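PDB 3TZG: DUF4595 domain-containing protein from Bacteroides vulgatus, which is of unknown function but forms a porin-like antiparallel beta barrel with a short helix packed inside it. Local coordinates for residues Q166-Y174 against F187-T198; K95-I106 against D179-F187. One frame throughout, in Å; residues are numbered along the deposited sequence.

From the N terminus, strand 90-102 and the turn into strand 105-114 supply the first segment, 95-106, followed by several more barrel strands and then the loop segment 166-174. Segment 179-187 leads into helix 181-188 and holds all of it but its last residue, and the chain leaves through 187-198 before rejoining the barrel at strand 199-208. Contact 2 therefore closes a long span of 72 residues, pinning the helix to the wall, whereas contact 1 closes only 12 residues, folding the loop before the helix onto the loop after it. The segments alternate along the chain, so the two contacts cross, and they share Phe187. Contact 2 uses the helix from its first turn to Tyr186, contact 1 its last two residues, Phe187 and Leu188.

Contact 1 (Q166-Y174 against F187-T198); sequences QANLNLQAY and FLLNLGQLRNRT
Asn170 lays its CB against the aliphatic part of Arg197, with CG of the arginine 3.7 Å from that CB and the amide turned nearly perpendicular to the guanidinium plane. Here two loops inside a porin-like barrel close around the end of helix 181-188, which finishes in a Schellman motif at Asn190. With CG opposite its backbone N (chi1 -179°), Asn170 carries its amide to the helix end, where ND2 gives a 3.2 Å hydrogen bond to Phe187 O from above the carbonyl plane. Asn190 N reaches the same oxygen from the other face, so that two donors grip it. The backbone of Asn170 adds a nearly straight bond, N to Leu188 O at 3.0 Å.

Next to these bonds the contact turns apolar. Ala173 CB packs against Leu188 CB, and Leu188 CD1 approaches CE2 of Tyr174 obliquely at 3.5 Å, while the hydroxyl of this tyrosine bonds to Tyr37 OH. The same methyl also meets Leu169 CD1.

Arg197, bent at chi3 (57°), folds its guanidinium back toward the 167-169 backbone, and NH1 donates to Ala167 O at 2.9 Å; NH2 has a long, weak ion pair with Asp7. An alanine here would keep neither the cover on Asn170 nor the donor for Ala167 O, and is likely to leave that carbonyl without its mate in this contact. Farther along, the extended chain of Gln172 brings NE2 within 3.3 Å of Asn196 O. Asn196 itself opens an Asx turn, its OD1 accepting from Thr198 N, while its ND2 bonds to Leu133 O.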
loop_
_atom_site.group_PDB
_atom_site.type_symbol
_atom_site.label_atom_id
_atom_site.label_comp_id
_atom_site.label_asym_id
_atom_site.label_seq_id
_atom_site.Cartn_x
_atom_site.Cartn_y
_atom_site.Cartn_z
ATOM N N GLN A 166 13.632 2.863 11.506
ATOM C CA GLN A 166 13.665 1.498 11.996
ATOM C C GLN A 166 12.333 1.231 12.672
ATOM O O GLN A 166 11.989 1.926 13.625
ATOM C CB GLN A 166 14.849 1.272 12.930
ATOM C CG GLN A 166 15.403 -0.162 12.912
ATOM C CD GLN A 166 16.322 -0.442 11.739
ATOM O OE1 GLN A 166 16.026 -1.280 10.878
ATOM N NE2 GLN A 166 17.470 0.235 11.688
ATOM N N ALA A 167 11.522 0.333 12.083
ATOM C CA ALA A 167 10.213 -0.072 12.587
ATOM C C ALA A 167 9.917 -1.487 12.126
ATOM O O ALA A 167 10.573 -1.985 11.204
ATOM C CB ALA A 167 9.142 0.897 12.120
ATOM N N ASN A 168 8.956 -2.147 12.776
ATOM C CA ASN A 168 8.551 -3.518 12.446
ATOM C C ASN A 168 7.756 -3.553 11.112
ATOM O O ASN A 168 7.854 -4.527 10.375
ATOM C CB ASN A 168 7.724 -4.113 13.581
ATOM C CG ASN A 168 6.349 -3.514 13.748
ATOM O OD1 ASN A 168 6.175 -2.319 13.970
ATOM N ND2 ASN A 168 5.333 -4.337 13.617
ATOM N N LEU A 169 6.990 -2.485 10.810
ATOM C CA LEU A 169 6.191 -2.371 9.595
ATOM C C LEU A 169 6.961 -1.666 8.508
ATOM O O LEU A 169 7.918 -0.942 8.796
ATOM C CB LEU A 169 4.876 -1.604 9.861
ATOM C CG LEU A 169 3.933 -2.071 10.975
ATOM C CD1 LEU A 169 2.792 -1.121 11.107
ATOM C CD2 LEU A 169 3.429 -3.499 10.746
ATOM N N ASN A 170 6.532 -1.864 7.241
ATOM C CA ASN A 170 7.126 -1.176 6.105
ATOM C C ASN A 170 6.314 0.082 5.921
ATOM O O ASN A 170 5.303 0.087 5.204
ATOM C CB ASN A 170 7.193 -2.059 4.856
ATOM C CG ASN A 170 7.825 -1.380 3.673
ATOM O OD1 ASN A 170 8.556 -0.389 3.798
ATOM N ND2 ASN A 170 7.588 -1.916 2.492
ATOM N N LEU A 171 6.763 1.157 6.591
ATOM C CA LEU A 171 6.063 2.445 6.658
ATOM C C LEU A 171 5.964 3.172 5.292
ATOM O O LEU A 171 5.120 4.070 5.196
ATOM C CB LEU A 171 6.707 3.365 7.710
ATOM C CG LEU A 171 6.606 2.768 9.142
ATOM C CD1 LEU A 171 7.226 3.654 10.153
ATOM C CD2 LEU A 171 5.157 2.423 9.523
ATOM N N GLN A 172 6.696 2.712 4.222
ATOM C CA GLN A 172 6.601 3.238 2.843
ATOM C C GLN A 172 5.206 3.058 2.311
ATOM O O GLN A 172 4.773 3.809 1.429
ATOM C CB GLN A 172 7.572 2.539 1.890
ATOM C CG GLN A 172 9.026 2.575 2.301
ATOM C CD GLN A 172 9.859 1.561 1.550
ATOM O OE1 GLN A 172 9.437 0.977 0.525
ATOM N NE2 GLN A 172 11.066 1.312 2.072
ATOM N N ALA A 173 4.485 2.029 2.845
ATOM C CA ALA A 173 3.107 1.716 2.458
ATOM C C ALA A 173 2.180 2.902 2.700
ATOM O O ALA A 173 1.134 2.995 2.070
ATOM C CB ALA A 173 2.615 0.509 3.233
ATOM N N TYR A 174 2.553 3.813 3.611
ATOM C CA TYR A 174 1.724 4.966 3.909
ATOM C C TYR A 174 1.954 6.089 2.898
ATOM O O TYR A 174 1.155 7.029 2.905
ATOM C CB TYR A 174 1.964 5.464 5.345
ATOM C CG TYR A 174 1.365 4.551 6.398
ATOM C CD1 TYR A 174 -0.013 4.477 6.584
ATOM C CD2 TYR A 174 2.172 3.728 7.177
ATOM C CE1 TYR A 174 -0.574 3.596 7.504
ATOM C CE2 TYR A 174 1.621 2.837 8.101
ATOM C CZ TYR A 174 0.245 2.776 8.264
ATOM O OH TYR A 174 -0.333 1.938 9.204
ATOM N N PHE A 187 2.409 -4.410 0.966
ATOM C CA PHE A 187 3.630 -3.637 1.189
ATOM C C PHE A 187 3.911 -3.455 2.676
ATOM O O PHE A 187 5.054 -3.702 3.090
ATOM C CB PHE A 187 3.591 -2.262 0.487
ATOM C CG PHE A 187 3.760 -2.402 -1.013
ATOM C CD1 PHE A 187 4.973 -2.800 -1.560
ATOM C CD2 PHE A 187 2.695 -2.188 -1.871
ATOM C CE1 PHE A 187 5.115 -2.985 -2.935
ATOM C CE2 PHE A 187 2.844 -2.378 -3.258
ATOM C CZ PHE A 187 4.053 -2.773 -3.772
ATOM N N LEU A 188 2.883 -3.067 3.486
ATOM C CA LEU A 188 3.015 -2.820 4.945
ATOM C C LEU A 188 3.574 -4.045 5.696
ATOM O O LEU A 188 4.377 -3.866 6.606
ATOM C CB LEU A 188 1.656 -2.427 5.555
ATOM C CG LEU A 188 1.628 -2.031 7.041
ATOM C CD1 LEU A 188 2.015 -0.574 7.228
ATOM C CD2 LEU A 188 0.254 -2.251 7.640
ATOM N N LEU A 189 3.162 -5.273 5.307
ATOM C CA LEU A 189 3.573 -6.517 5.973
ATOM C C LEU A 189 4.764 -7.167 5.255
ATOM O O LEU A 189 5.177 -8.267 5.641
ATOM C CB LEU A 189 2.384 -7.513 6.040
ATOM C CG LEU A 189 1.009 -6.997 6.544
ATOM C CD1 LEU A 189 0.062 -8.139 6.758
ATOM C CD2 LEU A 189 1.119 -6.177 7.843
ATOM N N ASN A 190 5.326 -6.478 4.224
ATOM C CA ASN A 190 6.487 -6.887 3.422
ATOM C C ASN A 190 6.310 -8.325 2.857
ATOM O O ASN A 190 7.227 -9.166 2.954
ATOM C CB ASN A 190 7.800 -6.791 4.238
ATOM C CG ASN A 190 9.047 -6.776 3.380
ATOM O OD1 ASN A 190 9.080 -6.197 2.282
ATOM N ND2 ASN A 190 10.114 -7.391 3.875
ATOM N N LEU A 191 5.138 -8.590 2.238
ATOM C CA LEU A 191 4.854 -9.915 1.694
ATOM C C LEU A 191 5.680 -10.157 0.404
ATOM O O LEU A 191 5.828 -11.314 -0.023
ATOM C CB LEU A 191 3.354 -10.124 1.436
ATOM C CG LEU A 191 2.389 -9.880 2.602
ATOM C CD1 LEU A 191 0.977 -10.297 2.224
ATOM C CD2 LEU A 191 2.801 -10.625 3.863
ATOM N N GLY A 192 6.242 -9.080 -0.160
ATOM C CA GLY A 192 7.104 -9.166 -1.336
ATOM C C GLY A 192 8.545 -9.468 -0.949
ATOM O O GLY A 192 9.395 -9.670 -1.826
ATOM N N GLN A 193 8.835 -9.472 0.391
ATOM C CA GLN A 193 10.137 -9.746 1.012
ATOM C C GLN A 193 11.203 -8.805 0.373
ATOM O O GLN A 193 12.253 -9.236 -0.095
ATOM C CB GLN A 193 10.461 -11.231 0.848
ATOM C CG GLN A 193 11.409 -11.841 1.844
ATOM C CD GLN A 193 11.630 -13.313 1.509
ATOM O OE1 GLN A 193 11.906 -13.706 0.352
ATOM N NE2 GLN A 193 11.506 -14.171 2.516
ATOM N N LEU A 194 10.898 -7.499 0.382
ATOM C CA LEU A 194 11.708 -6.403 -0.132
ATOM C C LEU A 194 13.055 -6.281 0.587
ATOM O O LEU A 194 13.131 -6.337 1.818
ATOM C CB LEU A 194 10.938 -5.092 0.010
ATOM C CG LEU A 194 9.926 -4.694 -1.063
ATOM C CD1 LEU A 194 8.942 -5.805 -1.414
ATOM C CD2 LEU A 194 9.199 -3.436 -0.637
ATOM N N ARG A 195 14.110 -6.086 -0.219
ATOM C CA ARG A 195 15.511 -5.940 0.164
ATOM C C ARG A 195 15.717 -4.709 1.116
ATOM O O ARG A 195 16.503 -4.814 2.061
ATOM C CB ARG A 195 16.349 -5.812 -1.134
ATOM C CG ARG A 195 17.858 -5.675 -0.982
ATOM C CD ARG A 195 18.603 -5.814 -2.311
ATOM N NE ARG A 195 19.144 -7.158 -2.528
ATOM C CZ ARG A 195 18.551 -8.106 -3.248
ATOM N NH1 ARG A 195 17.394 -7.867 -3.849
ATOM N NH2 ARG A 195 19.116 -9.295 -3.383
ATOM N N ASN A 196 14.993 -3.573 0.898
ATOM C CA ASN A 196 15.152 -2.356 1.718
ATOM C C ASN A 196 13.820 -1.900 2.300
ATOM O O ASN A 196 13.006 -1.295 1.628
ATOM C CB ASN A 196 15.778 -1.233 0.883
ATOM C CG ASN A 196 16.155 0.036 1.609
ATOM O OD1 ASN A 196 15.468 0.528 2.507
ATOM N ND2 ASN A 196 17.218 0.655 1.157
ATOM N N ARG A 197 13.659 -2.127 3.589
ATOM C CA ARG A 197 12.478 -1.795 4.383
ATOM C C ARG A 197 12.849 -0.648 5.408
ATOM O O ARG A 197 12.219 -0.498 6.460
ATOM C CB ARG A 197 12.051 -3.117 5.071
ATOM C CG ARG A 197 10.635 -3.177 5.610
ATOM C CD ARG A 197 10.248 -4.564 6.141
ATOM N NE ARG A 197 11.130 -5.085 7.195
ATOM C CZ ARG A 197 11.126 -4.673 8.463
ATOM N NH1 ARG A 197 10.332 -3.672 8.846
ATOM N NH2 ARG A 197 11.944 -5.230 9.353
ATOM N N THR A 198 13.810 0.212 5.018
ATOM C CA THR A 198 14.441 1.246 5.818
ATOM C C THR A 198 14.294 2.679 5.262
ATOM O O THR A 198 14.256 3.615 6.054
ATOM C CB THR A 198 15.929 0.845 5.862
ATOM O OG1 THR A 198 16.086 0.054 7.023
ATOM C CG2 THR A 198 16.913 2.008 5.888
#

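Contact 2 (K95-I106 against D179-F187)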
loop_
_atom_site.group_PDB
_atom_site.type_symbol
_atom_site.label_atom_id
_atom_site.label_comp_id
_atom_site.label_asym_id
_atom_site.label_seq_id
_atom_site.Cartn_x
_atom_site.Cartn_y
_atom_site.Cartn_z
ATOM N N LYS A 95 -11.545 -9.497 -6.799
ATOM C CA LYS A 95 -10.223 -9.126 -7.287
ATOM C C LYS A 95 -9.281 -10.329 -7.276
ATOM O O LYS A 95 -9.103 -10.980 -6.246
ATOM C CB LYS A 95 -9.646 -7.987 -6.443
ATOM C CG LYS A 95 -8.359 -7.401 -6.999
ATOM C CD LYS A 95 -7.793 -6.402 -6.014
ATOM C CE LYS A 95 -6.519 -5.762 -6.456
ATOM N NZ LYS A 95 -6.081 -4.697 -5.531
ATOM N N GLN A 96 -8.693 -10.616 -8.434
ATOM C CA GLN A 96 -7.707 -11.675 -8.615
ATOM C C GLN A 96 -6.355 -11.063 -8.967
ATOM O O GLN A 96 -6.213 -10.400 -9.999
ATOM C CB GLN A 96 -8.151 -12.660 -9.680
ATOM C CG GLN A 96 -9.122 -13.670 -9.188
ATOM C CD GLN A 96 -9.644 -14.567 -10.277
ATOM O OE1 GLN A 96 -9.421 -14.363 -11.468
ATOM N NE2 GLN A 96 -10.374 -15.582 -9.886
ATOM N N THR A 97 -5.369 -11.286 -8.117
ATOM C CA THR A 97 -4.062 -10.687 -8.326
ATOM C C THR A 97 -2.954 -11.739 -8.316
ATOM O O THR A 97 -3.051 -12.743 -7.596
ATOM C CB THR A 97 -3.822 -9.633 -7.226
ATOM O OG1 THR A 97 -4.812 -8.623 -7.382
ATOM C CG2 THR A 97 -2.452 -8.991 -7.318
ATOM N N VAL A 98 -1.894 -11.469 -9.109
ATOM C CA VAL A 98 -0.676 -12.263 -9.188
ATOM C C VAL A 98 0.521 -11.312 -9.011
ATOM O O VAL A 98 0.517 -10.182 -9.504
ATOM C CB VAL A 98 -0.558 -13.132 -10.469
ATOM C CG1 VAL A 98 -1.551 -14.283 -10.427
ATOM C CG2 VAL A 98 -0.707 -12.306 -11.756
ATOM N N TYR A 99 1.511 -11.770 -8.237
ATOM C CA TYR A 99 2.761 -11.060 -7.911
ATOM C C TYR A 99 3.941 -11.776 -8.619
ATOM O O TYR A 99 4.105 -12.987 -8.451
ATOM C CB TYR A 99 2.952 -11.005 -6.367
ATOM C CG TYR A 99 1.760 -10.423 -5.628
ATOM C CD1 TYR A 99 1.553 -9.050 -5.573
ATOM C CD2 TYR A 99 0.819 -11.248 -5.021
ATOM C CE1 TYR A 99 0.421 -8.511 -4.966
ATOM C CE2 TYR A 99 -0.304 -10.715 -4.373
ATOM C CZ TYR A 99 -0.507 -9.345 -4.360
ATOM O OH TYR A 99 -1.625 -8.788 -3.762
ATOM N N ASP A 100 4.688 -11.056 -9.484
ATOM C CA ASP A 100 5.846 -11.608 -10.204
ATOM C C ASP A 100 7.069 -10.763 -9.941
ATOM O O ASP A 100 6.988 -9.524 -9.889
ATOM C CB ASP A 100 5.600 -11.735 -11.686
ATOM C CG ASP A 100 4.602 -12.838 -11.972
ATOM O OD1 ASP A 100 5.035 -14.017 -12.125
ATOM O OD2 ASP A 100 3.391 -12.533 -12.039
ATOM N N TYR A 101 8.208 -11.462 -9.756
ATOM C CA TYR A 101 9.488 -10.890 -9.361
ATOM C C TYR A 101 10.548 -11.234 -10.368
ATOM O O TYR A 101 10.659 -12.395 -10.714
ATOM C CB TYR A 101 9.873 -11.425 -7.968
ATOM C CG TYR A 101 8.747 -11.330 -6.964
ATOM C CD1 TYR A 101 8.558 -10.179 -6.207
ATOM C CD2 TYR A 101 7.846 -12.375 -6.796
ATOM C CE1 TYR A 101 7.526 -10.089 -5.273
ATOM C CE2 TYR A 101 6.786 -12.279 -5.894
ATOM C CZ TYR A 101 6.651 -11.147 -5.110
ATOM O OH TYR A 101 5.601 -11.034 -4.238
ATOM N N LYS A 102 11.279 -10.222 -10.881
ATOM C CA LYS A 102 12.353 -10.330 -11.888
ATOM C C LYS A 102 13.484 -9.415 -11.412
ATOM O O LYS A 102 13.436 -8.192 -11.558
ATOM C CB LYS A 102 11.829 -9.977 -13.294
ATOM C CG LYS A 102 12.622 -10.564 -14.449
ATOM C CD LYS A 102 12.051 -10.173 -15.845
ATOM C CE LYS A 102 10.685 -10.761 -16.175
ATOM N NZ LYS A 102 10.175 -10.353 -17.523
ATOM N N GLY A 103 14.426 -10.018 -10.710
ATOM C CA GLY A 103 15.484 -9.286 -10.045
ATOM C C GLY A 103 14.861 -8.676 -8.816
ATOM O O GLY A 103 14.227 -9.383 -8.022
ATOM N N ASP A 104 14.950 -7.355 -8.698
ATOM C CA ASP A 104 14.288 -6.684 -7.576
ATOM C C ASP A 104 12.844 -6.280 -7.989
ATOM O O ASP A 104 11.950 -6.360 -7.140
ATOM C CB ASP A 104 15.103 -5.461 -7.091
ATOM C CG ASP A 104 15.928 -5.675 -5.828
ATOM O OD1 ASP A 104 15.564 -6.571 -5.023
ATOM O OD2 ASP A 104 16.878 -4.877 -5.592
ATOM N N THR A 105 12.641 -5.871 -9.309
ATOM C CA THR A 105 11.393 -5.429 -9.972
ATOM C C THR A 105 10.205 -6.343 -9.666
ATOM O O THR A 105 10.347 -7.569 -9.707
ATOM C CB THR A 105 11.594 -5.364 -11.475
ATOM O OG1 THR A 105 12.842 -4.705 -11.726
ATOM C CG2 THR A 105 10.433 -4.675 -12.210
ATOM N N ILE A 106 9.038 -5.721 -9.327
ATOM C CA ILE A 106 7.790 -6.397 -8.958
ATOM C C ILE A 106 6.704 -6.011 -9.920
ATOM O O ILE A 106 6.414 -4.831 -10.110
ATOM C CB ILE A 106 7.344 -6.093 -7.502
ATOM C CG1 ILE A 106 8.472 -6.321 -6.480
ATOM C CG2 ILE A 106 6.088 -6.878 -7.112
ATOM C CD1 ILE A 106 8.181 -5.773 -5.104
ATOM N N ASP A 179 -2.635 -0.169 -5.769
ATOM C CA ASP A 179 -4.041 -0.244 -6.114
ATOM C C ASP A 179 -4.784 -1.114 -5.068
ATOM O O ASP A 179 -4.591 -2.328 -5.019
ATOM C CB ASP A 179 -4.197 -0.782 -7.551
ATOM C CG ASP A 179 -5.585 -1.285 -7.876
ATOM O OD1 ASP A 179 -6.543 -0.462 -7.834
ATOM O OD2 ASP A 179 -5.727 -2.518 -8.109
ATOM N N GLY A 180 -5.580 -0.472 -4.216
ATOM C CA GLY A 180 -6.374 -1.166 -3.207
ATOM C C GLY A 180 -5.728 -1.433 -1.865
ATOM O O GLY A 180 -4.500 -1.513 -1.758
ATOM N N VAL A 181 -6.583 -1.633 -0.842
ATOM C CA VAL A 181 -6.211 -1.853 0.563
ATOM C C VAL A 181 -5.427 -3.206 0.691
ATOM O O VAL A 181 -4.553 -3.339 1.571
ATOM C CB VAL A 181 -7.461 -1.772 1.488
ATOM C CG1 VAL A 181 -7.169 -2.217 2.914
ATOM C CG2 VAL A 181 -7.993 -0.344 1.516
ATOM N N ASP A 182 -5.669 -4.156 -0.230
ATOM C CA ASP A 182 -4.928 -5.412 -0.230
ATOM C C ASP A 182 -3.455 -5.139 -0.589
ATOM O O ASP A 182 -2.561 -5.721 0.030
ATOM C CB ASP A 182 -5.561 -6.445 -1.175
ATOM C CG ASP A 182 -5.785 -5.984 -2.588
ATOM O OD1 ASP A 182 -6.509 -4.969 -2.774
ATOM O OD2 ASP A 182 -5.310 -6.682 -3.521
ATOM N N SER A 183 -3.198 -4.201 -1.525
ATOM C CA SER A 183 -1.832 -3.833 -1.889
ATOM C C SER A 183 -1.173 -3.071 -0.732
ATOM O O SER A 183 0.028 -3.254 -0.481
ATOM C CB SER A 183 -1.807 -3.019 -3.175
ATOM O OG SER A 183 -1.918 -3.823 -4.348
ATOM N N PHE A 184 -1.974 -2.255 0.016
ATOM C CA PHE A 184 -1.478 -1.551 1.189
ATOM C C PHE A 184 -0.856 -2.567 2.154
ATOM O O PHE A 184 0.328 -2.446 2.484
ATOM C CB PHE A 184 -2.597 -0.747 1.863
ATOM C CG PHE A 184 -2.243 -0.267 3.248
ATOM C CD1 PHE A 184 -1.446 0.854 3.427
ATOM C CD2 PHE A 184 -2.682 -0.958 4.378
ATOM C CE1 PHE A 184 -1.117 1.291 4.706
ATOM C CE2 PHE A 184 -2.344 -0.518 5.663
ATOM C CZ PHE A 184 -1.579 0.608 5.816
ATOM N N PHE A 185 -1.640 -3.605 2.547
ATOM C CA PHE A 185 -1.197 -4.658 3.450
ATOM C C PHE A 185 -0.041 -5.480 2.849
ATOM O O PHE A 185 0.904 -5.818 3.578
ATOM C CB PHE A 185 -2.362 -5.565 3.829
ATOM C CG PHE A 185 -3.258 -4.901 4.841
ATOM C CD1 PHE A 185 -2.766 -4.517 6.089
ATOM C CD2 PHE A 185 -4.592 -4.633 4.547
ATOM C CE1 PHE A 185 -3.595 -3.866 7.011
ATOM C CE2 PHE A 185 -5.416 -3.988 5.477
ATOM C CZ PHE A 185 -4.909 -3.610 6.697
ATOM N N TYR A 186 -0.076 -5.733 1.529
ATOM C CA TYR A 186 0.997 -6.442 0.842
ATOM C C TYR A 186 2.345 -5.760 1.076
ATOM O O TYR A 186 3.310 -6.457 1.360
ATOM C CB TYR A 186 0.709 -6.536 -0.662
ATOM C CG TYR A 186 1.881 -7.025 -1.485
ATOM C CD1 TYR A 186 2.116 -8.389 -1.661
ATOM C CD2 TYR A 186 2.742 -6.127 -2.108
ATOM C CE1 TYR A 186 3.170 -8.844 -2.455
ATOM C CE2 TYR A 186 3.800 -6.570 -2.904
ATOM C CZ TYR A 186 4.003 -7.928 -3.082
ATOM O OH TYR A 186 5.045 -8.360 -3.853
ATOM N N PHE A 187 2.409 -4.410 0.966
ATOM C CA PHE A 187 3.630 -3.637 1.189
ATOM C C PHE A 187 3.911 -3.455 2.676
ATOM O O PHE A 187 5.054 -3.702 3.090
ATOM C CB PHE A 187 3.591 -2.262 0.487
ATOM C CG PHE A 187 3.760 -2.402 -1.013
ATOM C CD1 PHE A 187 4.973 -2.800 -1.560
ATOM C CD2 PHE A 187 2.695 -2.188 -1.871
ATOM C CE1 PHE A 187 5.115 -2.985 -2.935
ATOM C CE2 PHE A 187 2.844 -2.378 -3.258
ATOM C CZ PHE A 187 4.053 -2.773 -3.772
#
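Strand 90-102 of the barrel wall presents Lys95, Tyr99 and Tyr101 to helix 181-188 and the residues leading into it. The fully extended chain of Lys95 spans the distance to the helix start, where NZ enters a salt-bridge network with two aspartates. It lies 2.8 Å from Asp182 OD1, on the syn lone pair of that oxygen, and has a weaker bond to OD2 of the same carboxylate. Asp179 OD2, at 3.4 Å from Lys95 NZ, makes a longer, weak bridge and is also hydrogen-bonded to Tyr112 OH. Asp182 holds CG between its backbone N and carbonyl carbon (chi1 53°), which turns the carboxylate to the incoming ammonium. Two negative groups around one buried lysine probably favour its charged form. Asp179 O accepts a weak bond from Lys95 NZ and a second from Ser183 OG, which approaches from above the carbonyl plane; Gly180, beside it, occupies the N-cap position.

In this porin-like barrel fold the helix is held within the curled antiparallel wall; the axes of the segments 95-102 and 181-187 come within 11.5 Å of each other, their N-to-C directions 31° apart. Side chains bridge that gap from alternate strand positions. One turn beyond Asp182, Tyr186 forms an offset stack with Tyr99: the ring centroids are 4.3 Å apart, the planes are only 7° from parallel, and the side chains run antiparallel, with Tyr186 CE1 over the rim of the Tyr99 ring. Tyr99 OH is hydrogen-bonded to Ser78 OG on strand 74-85. Tyr186, meanwhile, sends its hydroxyl to the edge of the Tyr101 ring, where its OH donates to Tyr101 OH at 2.8 Å. That acceptor also bonds to Ala75 O on the same strand 74-85, and Ile106 CG2 packs 3.7 Å from Tyr186 OH.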